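PDB 1ZBS: uncharacterized protein from Porphyromonas gingivalis, which is of unknown function but is probably an N-acetylglucosamine kinase-like enzyme of the ASKHA superfamily, transferring phosphate from ATP to a sugar. Local coordinates for residues Leu99-Ala104 with Ala113-Thr118; Asp222-Asn227 with Leu238-Ser243; Thr10-Cys15 with Val63-Ala68. One frame throughout, in Å; residues are numbered along the deposited sequence.

Contact 1 (Leu99-Ala104 with Ala113-Thr118)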
ATOM      1  N   LEU A  99     -18.238 -15.529   7.520  1.00 35.95           N
ATOM      2  CA  LEU A  99     -19.133 -16.581   7.963  1.00 34.81           C
ATOM      3  C   LEU A  99     -20.401 -16.581   7.111  1.00 33.67           C
ATOM      4  O   LEU A  99     -20.954 -17.636   6.784  1.00 31.70           O
ATOM      5  CB  LEU A  99     -19.487 -16.373   9.436  1.00 34.89           C
ATOM      6  CG  LEU A  99     -20.574 -17.292  10.001  1.00 37.01           C
ATOM      7  CD1 LEU A  99     -20.162 -18.750   9.840  1.00 35.82           C
ATOM      8  CD2 LEU A  99     -20.812 -16.950  11.463  1.00 35.83           C
ATOM      9  N   GLY A 100     -20.862 -15.385   6.770  1.00 31.80           N
ATOM     10  CA  GLY A 100     -22.048 -15.261   5.948  1.00 29.50           C
ATOM     11  C   GLY A 100     -21.793 -15.870   4.584  1.00 28.17           C
ATOM     12  O   GLY A 100     -22.680 -16.479   3.987  1.00 29.05           O
ATOM     13  N   ALA A 101     -20.571 -15.718   4.087  1.00 26.69           N
ATOM     14  CA  ALA A 101     -20.229 -16.270   2.788  1.00 27.66           C
ATOM     15  C   ALA A 101     -20.178 -17.789   2.843  1.00 29.07           C
ATOM     16  O   ALA A 101     -20.689 -18.465   1.955  1.00 30.14           O
ATOM     17  CB  ALA A 101     -18.896 -15.715   2.306  1.00 24.67           C
ATOM     18  N   ALA A 102     -19.572 -18.331   3.892  1.00 31.57           N
ATOM     19  CA  ALA A 102     -19.473 -19.777   4.017  1.00 33.34           C
ATOM     20  C   ALA A 102     -20.849 -20.410   4.148  1.00 34.33           C
ATOM     21  O   ALA A 102     -21.107 -21.466   3.571  1.00 35.13           O
ATOM     22  CB  ALA A 102     -18.609 -20.147   5.217  1.00 34.29           C
ATOM     23  N   ARG A 103     -21.733 -19.773   4.910  1.00 35.59           N
ATOM     24  CA  ARG A 103     -23.078 -20.304   5.087  1.00 36.16           C
ATOM     25  C   ARG A 103     -23.861 -20.283   3.789  1.00 36.44           C
ATOM     26  O   ARG A 103     -24.669 -21.178   3.521  1.00 37.23           O
ATOM     27  CB  ARG A 103     -23.833 -19.517   6.157  1.00 35.28           C
ATOM     28  CG  ARG A 103     -23.461 -19.907   7.573  1.00 36.94           C
ATOM     29  CD  ARG A 103     -24.219 -19.077   8.590  1.00 36.56           C
ATOM     30  NE  ARG A 103     -23.984 -19.550   9.946  1.00 39.66           N
ATOM     31  CZ  ARG A 103     -24.422 -18.937  11.040  1.00 40.74           C
ATOM     32  NH1 ARG A 103     -24.155 -19.446  12.238  1.00 43.00           N
ATOM     33  NH2 ARG A 103     -25.119 -17.815  10.941  1.00 40.72           N
ATOM     34  N   ALA A 104     -23.621 -19.263   2.974  1.00 38.21           N
ATOM     35  CA  ALA A 104     -24.324 -19.135   1.700  1.00 38.01           C
ATOM     36  C   ALA A 104     -23.789 -20.093   0.639  1.00 38.62           C
ATOM     37  O   ALA A 104     -24.560 -20.638  -0.141  1.00 40.68           O
ATOM     38  CB  ALA A 104     -24.229 -17.699   1.201  1.00 35.60           C
ATOM     39  N   ALA A 113     -14.374 -21.378   1.968  1.00 32.54           N
ATOM     40  CA  ALA A 113     -15.120 -20.243   1.430  1.00 30.80           C
ATOM     41  C   ALA A 113     -14.208 -19.031   1.271  1.00 30.05           C
ATOM     42  O   ALA A 113     -13.477 -18.654   2.194  1.00 29.48           O
ATOM     43  CB  ALA A 113     -16.293 -19.906   2.353  1.00 30.76           C
ATOM     44  N   CYS A 114     -14.268 -18.413   0.097  1.00 30.16           N
ATOM     45  CA  CYS A 114     -13.429 -17.254  -0.196  1.00 29.27           C
ATOM     46  C   CYS A 114     -14.204 -16.056  -0.695  1.00 27.23           C
ATOM     47  O   CYS A 114     -15.209 -16.190  -1.392  1.00 28.91           O
ATOM     48  CB  CYS A 114     -12.387 -17.603  -1.252  1.00 26.63           C
ATOM     49  SG  CYS A 114     -11.405 -19.028  -0.895  1.00 30.21           S
ATOM     50  N   ILE A 115     -13.721 -14.878  -0.333  1.00 27.87           N
ATOM     51  CA  ILE A 115     -14.339 -13.642  -0.775  1.00 24.84           C
ATOM     52  C   ILE A 115     -13.355 -12.916  -1.683  1.00 25.31           C
ATOM     53  O   ILE A 115     -12.170 -12.809  -1.374  1.00 24.07           O
ATOM     54  CB  ILE A 115     -14.695 -12.740   0.407  1.00 26.42           C
ATOM     55  CG1 ILE A 115     -15.723 -13.442   1.304  1.00 23.63           C
ATOM     56  CG2 ILE A 115     -15.233 -11.406  -0.112  1.00 27.81           C
ATOM     57  CD1 ILE A 115     -16.185 -12.615   2.483  1.00 22.92           C
ATOM     58  N   LEU A 116     -13.846 -12.447  -2.823  1.00 24.93           N
ATOM     59  CA  LEU A 116     -13.018 -11.713  -3.775  1.00 24.62           C
ATOM     60  C   LEU A 116     -13.827 -10.494  -4.223  1.00 24.91           C
ATOM     61  O   LEU A 116     -14.580 -10.563  -5.197  1.00 26.01           O
ATOM     62  CB  LEU A 116     -12.681 -12.606  -4.979  1.00 25.34           C
ATOM     63  CG  LEU A 116     -11.235 -12.826  -5.424  1.00 23.78           C
ATOM     64  CD1 LEU A 116     -10.372 -13.225  -4.238  1.00 21.34           C
ATOM     65  CD2 LEU A 116     -11.186 -13.913  -6.515  1.00 21.90           C
ATOM     66  N   GLY A 117     -13.687  -9.396  -3.480  1.00 24.68           N
ATOM     67  CA  GLY A 117     -14.377  -8.154  -3.794  1.00 22.74           C
ATOM     68  C   GLY A 117     -13.396  -6.996  -3.631  1.00 22.14           C
ATOM     69  O   GLY A 117     -12.288  -7.052  -4.164  1.00 23.42           O
ATOM     70  N   THR A 118     -13.780  -5.953  -2.900  1.00 20.45           N
ATOM     71  CA  THR A 118     -12.891  -4.812  -2.671  1.00 20.58           C
ATOM     72  C   THR A 118     -11.640  -5.334  -1.961  1.00 21.11           C
ATOM     73  O   THR A 118     -10.510  -4.935  -2.270  1.00 22.83           O
ATOM     74  CB  THR A 118     -13.572  -3.749  -1.778  1.00 19.21           C
ATOM     75  OG1 THR A 118     -14.773  -3.307  -2.409  1.00 18.35           O
ATOM     76  CG2 THR A 118     -12.658  -2.549  -1.557  1.00 16.23           C
TER

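Contact 2 (Asp222-Asn227 with Leu238-Ser243)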
ATOM      1  N   ASP A 222      -1.624 -15.884  -6.464  1.00 24.31           N
ATOM      2  CA  ASP A 222      -1.043 -15.430  -5.211  1.00 26.27           C
ATOM      3  C   ASP A 222      -2.034 -15.591  -4.073  1.00 25.15           C
ATOM      4  O   ASP A 222      -1.663 -15.955  -2.956  1.00 23.28           O
ATOM      5  CB  ASP A 222      -0.669 -13.949  -5.299  1.00 30.48           C
ATOM      6  CG  ASP A 222       0.816 -13.726  -5.325  1.00 35.49           C
ATOM      7  OD1 ASP A 222       1.373 -13.554  -6.432  1.00 37.30           O
ATOM      8  OD2 ASP A 222       1.429 -13.728  -4.230  1.00 40.44           O
ATOM      9  N   PHE A 223      -3.295 -15.275  -4.351  1.00 23.95           N
ATOM     10  CA  PHE A 223      -4.322 -15.404  -3.332  1.00 23.19           C
ATOM     11  C   PHE A 223      -4.439 -16.860  -2.894  1.00 23.03           C
ATOM     12  O   PHE A 223      -4.479 -17.148  -1.695  1.00 24.69           O
ATOM     13  CB  PHE A 223      -5.675 -14.898  -3.836  1.00 19.36           C
ATOM     14  CG  PHE A 223      -6.824 -15.266  -2.935  1.00 18.98           C
ATOM     15  CD1 PHE A 223      -7.576 -16.409  -3.184  1.00 16.73           C
ATOM     16  CD2 PHE A 223      -7.125 -14.497  -1.814  1.00 15.78           C
ATOM     17  CE1 PHE A 223      -8.605 -16.789  -2.319  1.00 20.22           C
ATOM     18  CE2 PHE A 223      -8.152 -14.864  -0.940  1.00 19.82           C
ATOM     19  CZ  PHE A 223      -8.897 -16.014  -1.194  1.00 19.11           C
ATOM     20  N   LEU A 224      -4.480 -17.780  -3.852  1.00 23.04           N
ATOM     21  CA  LEU A 224      -4.598 -19.195  -3.508  1.00 25.63           C
ATOM     22  C   LEU A 224      -3.408 -19.655  -2.680  1.00 26.06           C
ATOM     23  O   LEU A 224      -3.565 -20.255  -1.610  1.00 24.31           O
ATOM     24  CB  LEU A 224      -4.695 -20.047  -4.775  1.00 25.11           C
ATOM     25  CG  LEU A 224      -5.976 -19.810  -5.569  1.00 25.24           C
ATOM     26  CD1 LEU A 224      -5.923 -20.569  -6.887  1.00 24.97           C
ATOM     27  CD2 LEU A 224      -7.167 -20.252  -4.730  1.00 26.80           C
ATOM     28  N   VAL A 225      -2.216 -19.357  -3.181  1.00 25.80           N
ATOM     29  CA  VAL A 225      -0.989 -19.734  -2.507  1.00 27.55           C
ATOM     30  C   VAL A 225      -0.938 -19.308  -1.037  1.00 28.86           C
ATOM     31  O   VAL A 225      -0.795 -20.146  -0.148  1.00 28.17           O
ATOM     32  CB  VAL A 225       0.239 -19.137  -3.232  1.00 28.21           C
ATOM     33  CG1 VAL A 225       1.517 -19.496  -2.477  1.00 28.47           C
ATOM     34  CG2 VAL A 225       0.310 -19.671  -4.666  1.00 29.63           C
ATOM     35  N   ARG A 226      -1.072 -18.010  -0.785  1.00 28.67           N
ATOM     36  CA  ARG A 226      -0.991 -17.474   0.572  1.00 28.15           C
ATOM     37  C   ARG A 226      -2.279 -17.481   1.382  1.00 27.30           C
ATOM     38  O   ARG A 226      -2.285 -17.050   2.537  1.00 27.18           O
ATOM     39  CB  ARG A 226      -0.472 -16.046   0.509  1.00 29.79           C
ATOM     40  CG  ARG A 226       0.712 -15.893  -0.416  1.00 33.67           C
ATOM     41  CD  ARG A 226       0.704 -14.523  -1.051  1.00 36.52           C
ATOM     42  NE  ARG A 226       1.088 -13.470  -0.124  1.00 39.41           N
ATOM     43  CZ  ARG A 226       2.318 -12.966  -0.043  1.00 40.84           C
ATOM     44  NH1 ARG A 226       3.278 -13.425  -0.834  1.00 40.65           N
ATOM     45  NH2 ARG A 226       2.582 -11.981   0.806  1.00 39.89           N
ATOM     46  N   ASN A 227      -3.372 -17.962   0.799  1.00 25.95           N
ATOM     47  CA  ASN A 227      -4.638 -17.952   1.527  1.00 27.31           C
ATOM     48  C   ASN A 227      -5.403 -19.274   1.551  1.00 28.50           C
ATOM     49  O   ASN A 227      -6.182 -19.518   2.473  1.00 32.08           O
ATOM     50  CB  ASN A 227      -5.551 -16.842   0.964  1.00 25.19           C
ATOM     51  CG  ASN A 227      -4.947 -15.448   1.116  1.00 24.83           C
ATOM     52  OD1 ASN A 227      -4.975 -14.865   2.197  1.00 24.02           O
ATOM     53  ND2 ASN A 227      -4.392 -14.913   0.031  1.00 24.33           N
ATOM     54  N   LEU A 238     -13.266 -25.243  -3.930  1.00 36.23           N
ATOM     55  CA  LEU A 238     -13.239 -23.817  -3.585  1.00 33.29           C
ATOM     56  C   LEU A 238     -14.527 -23.070  -3.928  1.00 31.37           C
ATOM     57  O   LEU A 238     -14.969 -23.061  -5.075  1.00 29.54           O
ATOM     58  CB  LEU A 238     -12.068 -23.133  -4.292  1.00 31.85           C
ATOM     59  CG  LEU A 238     -10.678 -23.201  -3.660  1.00 33.68           C
ATOM     60  CD1 LEU A 238     -10.426 -24.567  -3.063  1.00 31.61           C
ATOM     61  CD2 LEU A 238      -9.628 -22.856  -4.711  1.00 30.78           C
ATOM     62  N   HIS A 239     -15.118 -22.436  -2.926  1.00 29.51           N
ATOM     63  CA  HIS A 239     -16.332 -21.666  -3.122  1.00 29.60           C
ATOM     64  C   HIS A 239     -15.974 -20.192  -3.012  1.00 29.80           C
ATOM     65  O   HIS A 239     -15.269 -19.789  -2.088  1.00 31.83           O
ATOM     66  CB  HIS A 239     -17.371 -22.051  -2.071  1.00 30.02           C
ATOM     67  CG  HIS A 239     -17.946 -23.417  -2.278  1.00 31.04           C
ATOM     68  ND1 HIS A 239     -18.802 -23.712  -3.318  1.00 30.00           N
ATOM     69  CD2 HIS A 239     -17.767 -24.576  -1.600  1.00 29.65           C
ATOM     70  CE1 HIS A 239     -19.123 -24.991  -3.272  1.00 29.52           C
ATOM     71  NE2 HIS A 239     -18.508 -25.539  -2.240  1.00 31.51           N
ATOM     72  N   PHE A 240     -16.452 -19.385  -3.953  1.00 29.75           N
ATOM     73  CA  PHE A 240     -16.128 -17.957  -3.955  1.00 29.69           C
ATOM     74  C   PHE A 240     -17.319 -17.038  -3.995  1.00 29.93           C
ATOM     75  O   PHE A 240     -18.375 -17.366  -4.542  1.00 31.41           O
ATOM     76  CB  PHE A 240     -15.247 -17.603  -5.156  1.00 27.26           C
ATOM     77  CG  PHE A 240     -13.846 -18.128  -5.064  1.00 24.70           C
ATOM     78  CD1 PHE A 240     -12.806 -17.301  -4.645  1.00 23.91           C
ATOM     79  CD2 PHE A 240     -13.559 -19.443  -5.425  1.00 24.57           C
ATOM     80  CE1 PHE A 240     -11.494 -17.766  -4.592  1.00 22.54           C
ATOM     81  CE2 PHE A 240     -12.250 -19.928  -5.376  1.00 24.66           C
ATOM     82  CZ  PHE A 240     -11.215 -19.085  -4.960  1.00 25.83           C
ATOM     83  N   ILE A 241     -17.136 -15.858  -3.423  1.00 30.25           N
ATOM     84  CA  ILE A 241     -18.187 -14.861  -3.423  1.00 31.12           C
ATOM     85  C   ILE A 241     -17.546 -13.507  -3.734  1.00 27.94           C
ATOM     86  O   ILE A 241     -16.354 -13.317  -3.514  1.00 26.10           O
ATOM     87  CB  ILE A 241     -18.912 -14.845  -2.057  1.00 33.00           C
ATOM     88  CG1 ILE A 241     -20.391 -14.570  -2.282  1.00 36.60           C
ATOM     89  CG2 ILE A 241     -18.297 -13.828  -1.118  1.00 35.53           C
ATOM     90  CD1 ILE A 241     -21.135 -15.780  -2.842  1.00 37.72           C
ATOM     91  N   GLY A 242     -18.322 -12.580  -4.279  1.00 27.76           N
ATOM     92  CA  GLY A 242     -17.762 -11.275  -4.566  1.00 25.52           C
ATOM     93  C   GLY A 242     -17.781 -10.793  -6.003  1.00 24.34           C
ATOM     94  O   GLY A 242     -17.769 -11.578  -6.954  1.00 22.90           O
ATOM     95  N   SER A 243     -17.792  -9.472  -6.145  1.00 23.97           N
ATOM     96  CA  SER A 243     -17.820  -8.827  -7.451  1.00 27.04           C
ATOM     97  C   SER A 243     -16.630  -9.204  -8.326  1.00 24.50           C
ATOM     98  O   SER A 243     -16.795  -9.475  -9.508  1.00 26.31           O
ATOM     99  CB  SER A 243     -17.902  -7.307  -7.270  1.00 29.88           C
ATOM    100  OG  SER A 243     -16.979  -6.856  -6.282  1.00 37.86           O
TER

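Contact 3 (Thr10-Cys15 with Val63-Ala68)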
ATOM      1  N   THR A  10     -18.042  -1.303   1.086  1.00 62.87           N
ATOM      2  CA  THR A  10     -18.589  -0.427   0.052  1.00 61.63           C
ATOM      3  C   THR A  10     -20.051  -0.103   0.359  1.00 61.58           C
ATOM      4  O   THR A  10     -20.390   1.045   0.662  1.00 62.83           O
ATOM      5  CB  THR A  10     -18.501  -1.079  -1.352  1.00 61.70           C
ATOM      6  OG1 THR A  10     -17.131  -1.106  -1.778  1.00 62.72           O
ATOM      7  CG2 THR A  10     -19.331  -0.299  -2.368  1.00 61.54           C
ATOM      8  N   LYS A  11     -20.910  -1.118   0.288  1.00 58.62           N
ATOM      9  CA  LYS A  11     -22.336  -0.941   0.560  1.00 56.15           C
ATOM     10  C   LYS A  11     -22.897  -2.095   1.404  1.00 55.26           C
ATOM     11  O   LYS A  11     -22.205  -3.081   1.669  1.00 56.37           O
ATOM     12  CB  LYS A  11     -23.115  -0.844  -0.760  1.00 55.23           C
ATOM     13  CG  LYS A  11     -23.635  -2.185  -1.310  1.00 52.60           C
ATOM     14  CD  LYS A  11     -22.531  -3.129  -1.783  1.00 53.23           C
ATOM     15  CE  LYS A  11     -22.054  -2.793  -3.209  1.00 56.46           C
ATOM     16  NZ  LYS A  11     -20.992  -3.764  -3.695  1.00 55.42           N
ATOM     17  N   THR A  12     -24.149  -1.964   1.828  1.00 55.07           N
ATOM     18  CA  THR A  12     -24.791  -3.006   2.621  1.00 52.92           C
ATOM     19  C   THR A  12     -26.041  -3.489   1.903  1.00 52.24           C
ATOM     20  O   THR A  12     -26.912  -2.690   1.570  1.00 52.34           O
ATOM     21  CB  THR A  12     -25.197  -2.494   4.003  1.00 51.33           C
ATOM     22  OG1 THR A  12     -24.088  -1.819   4.605  1.00 53.43           O
ATOM     23  CG2 THR A  12     -25.620  -3.656   4.891  1.00 50.90           C
ATOM     24  N   ASP A  13     -26.128  -4.792   1.658  1.00 50.98           N
ATOM     25  CA  ASP A  13     -27.286  -5.351   0.973  1.00 49.88           C
ATOM     26  C   ASP A  13     -28.290  -5.930   1.973  1.00 48.10           C
ATOM     27  O   ASP A  13     -27.938  -6.759   2.810  1.00 48.18           O
ATOM     28  CB  ASP A  13     -26.844  -6.436  -0.008  1.00 50.57           C
ATOM     29  CG  ASP A  13     -27.939  -6.814  -0.983  1.00 52.59           C
ATOM     30  OD1 ASP A  13     -27.694  -7.681  -1.850  1.00 53.43           O
ATOM     31  OD2 ASP A  13     -29.047  -6.239  -0.881  1.00 51.44           O
ATOM     32  N   TRP A  14     -29.538  -5.482   1.879  1.00 47.27           N
ATOM     33  CA  TRP A  14     -30.589  -5.945   2.774  1.00 44.97           C
ATOM     34  C   TRP A  14     -31.684  -6.725   2.049  1.00 46.88           C
ATOM     35  O   TRP A  14     -31.918  -6.537   0.847  1.00 46.96           O
ATOM     36  CB  TRP A  14     -31.252  -4.764   3.493  1.00 41.53           C
ATOM     37  CG  TRP A  14     -30.383  -4.021   4.449  1.00 39.24           C
ATOM     38  CD1 TRP A  14     -29.649  -2.902   4.191  1.00 38.13           C
ATOM     39  CD2 TRP A  14     -30.177  -4.325   5.833  1.00 38.08           C
ATOM     40  NE1 TRP A  14     -29.001  -2.483   5.334  1.00 36.66           N
ATOM     41  CE2 TRP A  14     -29.307  -3.342   6.357  1.00 37.66           C
ATOM     42  CE3 TRP A  14     -30.645  -5.333   6.683  1.00 37.54           C
ATOM     43  CZ2 TRP A  14     -28.895  -3.337   7.692  1.00 37.14           C
ATOM     44  CZ3 TRP A  14     -30.234  -5.330   8.018  1.00 37.84           C
ATOM     45  CH2 TRP A  14     -29.367  -4.337   8.506  1.00 37.92           C
ATOM     46  N   CYS A  15     -32.365  -7.593   2.797  1.00 47.22           N
ATOM     47  CA  CYS A  15     -33.465  -8.382   2.256  1.00 46.63           C
ATOM     48  C   CYS A  15     -34.442  -8.843   3.326  1.00 45.81           C
ATOM     49  O   CYS A  15     -34.048  -9.388   4.358  1.00 44.27           O
ATOM     50  CB  CYS A  15     -32.953  -9.608   1.502  1.00 46.48           C
ATOM     51  SG  CYS A  15     -34.276 -10.793   1.084  1.00 48.28           S
ATOM     52  N   VAL A  63     -33.549 -10.772  12.878  1.00 38.89           N
ATOM     53  CA  VAL A  63     -32.621 -10.096  11.979  1.00 39.19           C
ATOM     54  C   VAL A  63     -31.246 -10.762  12.075  1.00 38.75           C
ATOM     55  O   VAL A  63     -30.757 -11.064  13.170  1.00 37.06           O
ATOM     56  CB  VAL A  63     -32.511  -8.576  12.320  1.00 41.30           C
ATOM     57  CG1 VAL A  63     -32.602  -8.370  13.813  1.00 42.91           C
ATOM     58  CG2 VAL A  63     -31.189  -8.016  11.808  1.00 40.55           C
ATOM     59  N   TYR A  64     -30.649 -10.999  10.910  1.00 39.26           N
ATOM     60  CA  TYR A  64     -29.333 -11.625  10.799  1.00 40.65           C
ATOM     61  C   TYR A  64     -28.433 -10.713   9.960  1.00 39.76           C
ATOM     62  O   TYR A  64     -28.672 -10.494   8.767  1.00 37.72           O
ATOM     63  CB  TYR A  64     -29.437 -13.006  10.133  1.00 40.17           C
ATOM     64  CG  TYR A  64     -30.420 -13.947  10.793  1.00 40.80           C
ATOM     65  CD1 TYR A  64     -31.728 -14.063  10.322  1.00 41.49           C
ATOM     66  CD2 TYR A  64     -30.040 -14.730  11.881  1.00 41.10           C
ATOM     67  CE1 TYR A  64     -32.636 -14.946  10.917  1.00 41.84           C
ATOM     68  CE2 TYR A  64     -30.935 -15.611  12.485  1.00 41.97           C
ATOM     69  CZ  TYR A  64     -32.232 -15.718  11.997  1.00 42.59           C
ATOM     70  OH  TYR A  64     -33.110 -16.611  12.581  1.00 42.81           O
ATOM     71  N   PHE A  65     -27.404 -10.179  10.605  1.00 40.58           N
ATOM     72  CA  PHE A  65     -26.476  -9.269   9.960  1.00 40.17           C
ATOM     73  C   PHE A  65     -25.099  -9.884   9.780  1.00 39.14           C
ATOM     74  O   PHE A  65     -24.555 -10.507  10.690  1.00 37.62           O
ATOM     75  CB  PHE A  65     -26.372  -7.981  10.779  1.00 41.94           C
ATOM     76  CG  PHE A  65     -25.585  -6.901  10.108  1.00 42.65           C
ATOM     77  CD1 PHE A  65     -24.202  -6.834  10.255  1.00 43.03           C
ATOM     78  CD2 PHE A  65     -26.226  -5.967   9.297  1.00 43.38           C
ATOM     79  CE1 PHE A  65     -23.467  -5.853   9.601  1.00 44.31           C
ATOM     80  CE2 PHE A  65     -25.503  -4.981   8.636  1.00 44.91           C
ATOM     81  CZ  PHE A  65     -24.121  -4.921   8.787  1.00 46.14           C
ATOM     82  N   TYR A  66     -24.551  -9.705   8.586  1.00 39.83           N
ATOM     83  CA  TYR A  66     -23.232 -10.209   8.247  1.00 42.62           C
ATOM     84  C   TYR A  66     -22.446  -9.051   7.650  1.00 45.23           C
ATOM     85  O   TYR A  66     -22.889  -8.426   6.683  1.00 44.60           O
ATOM     86  CB  TYR A  66     -23.353 -11.333   7.223  1.00 41.70           C
ATOM     87  CG  TYR A  66     -24.055 -12.563   7.745  1.00 40.66           C
ATOM     88  CD1 TYR A  66     -23.416 -13.423   8.635  1.00 40.12           C
ATOM     89  CD2 TYR A  66     -25.361 -12.868   7.349  1.00 40.03           C
ATOM     90  CE1 TYR A  66     -24.052 -14.562   9.118  1.00 39.76           C
ATOM     91  CE2 TYR A  66     -26.010 -14.006   7.828  1.00 39.82           C
ATOM     92  CZ  TYR A  66     -25.344 -14.850   8.713  1.00 39.19           C
ATOM     93  OH  TYR A  66     -25.961 -15.980   9.186  1.00 38.29           O
ATOM     94  N   GLY A  67     -21.286  -8.755   8.225  1.00 46.92           N
ATOM     95  CA  GLY A  67     -20.483  -7.660   7.705  1.00 50.49           C
ATOM     96  C   GLY A  67     -19.040  -7.679   8.163  1.00 51.90           C
ATOM     97  O   GLY A  67     -18.731  -8.173   9.249  1.00 51.95           O
ATOM     98  N   ALA A  68     -18.152  -7.144   7.333  1.00 53.58           N
ATOM     99  CA  ALA A  68     -16.735  -7.093   7.673  1.00 55.24           C
ATOM    100  C   ALA A  68     -16.543  -6.100   8.816  1.00 56.31           C
ATOM    101  O   ALA A  68     -17.032  -4.974   8.751  1.00 57.09           O
ATOM    102  CB  ALA A  68     -15.918  -6.664   6.459  1.00 55.63           C
TER

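Contact 1 (Leu99-Ala104 with Ala113-Thr118)
Between Ala101 and Ala102 on one side and Ala113 and Ile115 on the other no flat group intervenes; aliphatic carbon meets aliphatic carbon directly. The one planar group at hand, the guanidinium of Arg103, belongs to the far side of its helix. Leu99 CD2 lies over the centre of one of its faces, 4.1 Å above the plane, while NH2 is hydrogen-bonded to Tyr66. The methyl of Ala113 presses against the helix backbone, with Ala113 CB 3.6 Å from Ala102 CA, and meets the Ala102 methyl at 3.7 Å between the two CB atoms. Further along the strand, Ala101 CB touches Ile115 CG1 at 4.0 Å, and Ile115 CD1 is almost as near. Ile115 achieves this by setting CG1 beside its backbone N (chi1 -62°) and extending the chain beyond it, which carries its end to the helix. Three alanines suit an interface where the axes of helix 99-104 and strand 113-116 approach to 7.7 Å, their directions 120° apart, since single methyls keep helix and strand close. Helix 97-105 leads from the edge strand 91-95 of the first sheet to strand 111-116, which starts the second, consistent with a connection between the two ribonuclease H-like domains of the ASKHA fold. With only apolar carbons meeting, the junction depends on shape and burial, not on directional bonds.

Contact 2 (Asp222-Asn227 with Leu238-Ser243)
Phe223 overlaps Phe240 from the helix side, the two side chains passing each other as they point across the gap; the rings meet obliquely, Phe223 CE1 lying 3.8 Å from Phe240 CE1. The pair packs helix 210-229 onto strand 238-241, the fourth strand in chain order of the mixed 3-2-1-4-5 sheet that forms the second ribonuclease H-like domain of an ASKHA fold. The helix precedes the strand in the chain, and the short segments 222-227 and 238-241 have their directions 118° apart. The axes of these two segments come no closer than 12.9 Å, a separation that small side chains could not bridge; phenylalanine and leucine from both sides fill it. Phe223 reaches inward because its CG lies anti to the backbone N (chi1 168°). Cys114 of the neighbouring strand touches both rings, and Leu252 and Ile256 of helix 249-258 also pack on Phe240, so the aromatic pair sits in a buried apolar layer. The same turn of helix also carries polar groups. Arg226 NH1 and Asp222 OD2 form a long salt bridge at 3.9 Å, in which the oxygen stands well out of the guanidinium plane, so attraction of charge is all it can offer; Arg226 NE has a second acidic partner in Glu144. The amide of Asn227 joins Glu144 through ND2 and, through OD1, Lys160 of the second subunit, so this turn serves the dimer as well as the core. Back in the core, Leu224 uses one methyl twice: its CD2 meets Leu238 CD2 at 3.6 Å and lies at the edge of the Phe240 ring, near the ring plane, 4.2 Å from Phe240 CZ.

Contact 3 (Thr10-Cys15 with Val63-Ala68)
Trp14 and Phe65 form the tight part of this contact, reaching for each other across strand 2-7, which separates their own strands in the first sheet. The benzo end of the indole does the touching: Trp14 CH2 comes to 3.6 Å from Phe65 CD2, and Trp14 CZ2 lies at the Phe65 edge, in the plane of that ring. The six-membered ring of Trp14 and the Phe65 ring are inclined at 51°, their centroids 5.6 Å apart. With CG anti to the backbone N (chi1 -172°), the end of the Phe65 side chain comes up to Trp14; large rings are apt because the strands are not neighbours. Thr12 makes the looser touch, its CG2 4.0 Å from Phe65 CE2, leaving OG1 for a weak hydrogen bond to Ser7. Gly67 leaves room for the Phe65 ring. Thr10, in the turn before the strand, and Lys11, at its start, are exposed; in ASKHA relatives this turn binds phosphate. Asp13, on the other face of the sheet, forms a salt bridge with Arg25. The contact between these side chains thus rests on dispersion and burial, while both strands pair with strand 2-7.

Overall arrangement
All three are core contacts, apolar where their segments meet, but they bridge different separations. Contacts 1 and 2 belong to the second sheet: strands 111-116 and 238-241 are neighbours, joined by backbone hydrogen bonds, with the helix of contact 1 against one face and that of contact 2 against the other. Small methyls serve the close approach, rings and leucines the wider one. Contact 3 lies in the first sheet and pairs side chains of one sheet across an intervening strand. It meets contact 1 through Arg103 and Tyr66, but is about 6 Å from contact 2 at the nearest atoms. Contact 2 alone also reaches the second subunit.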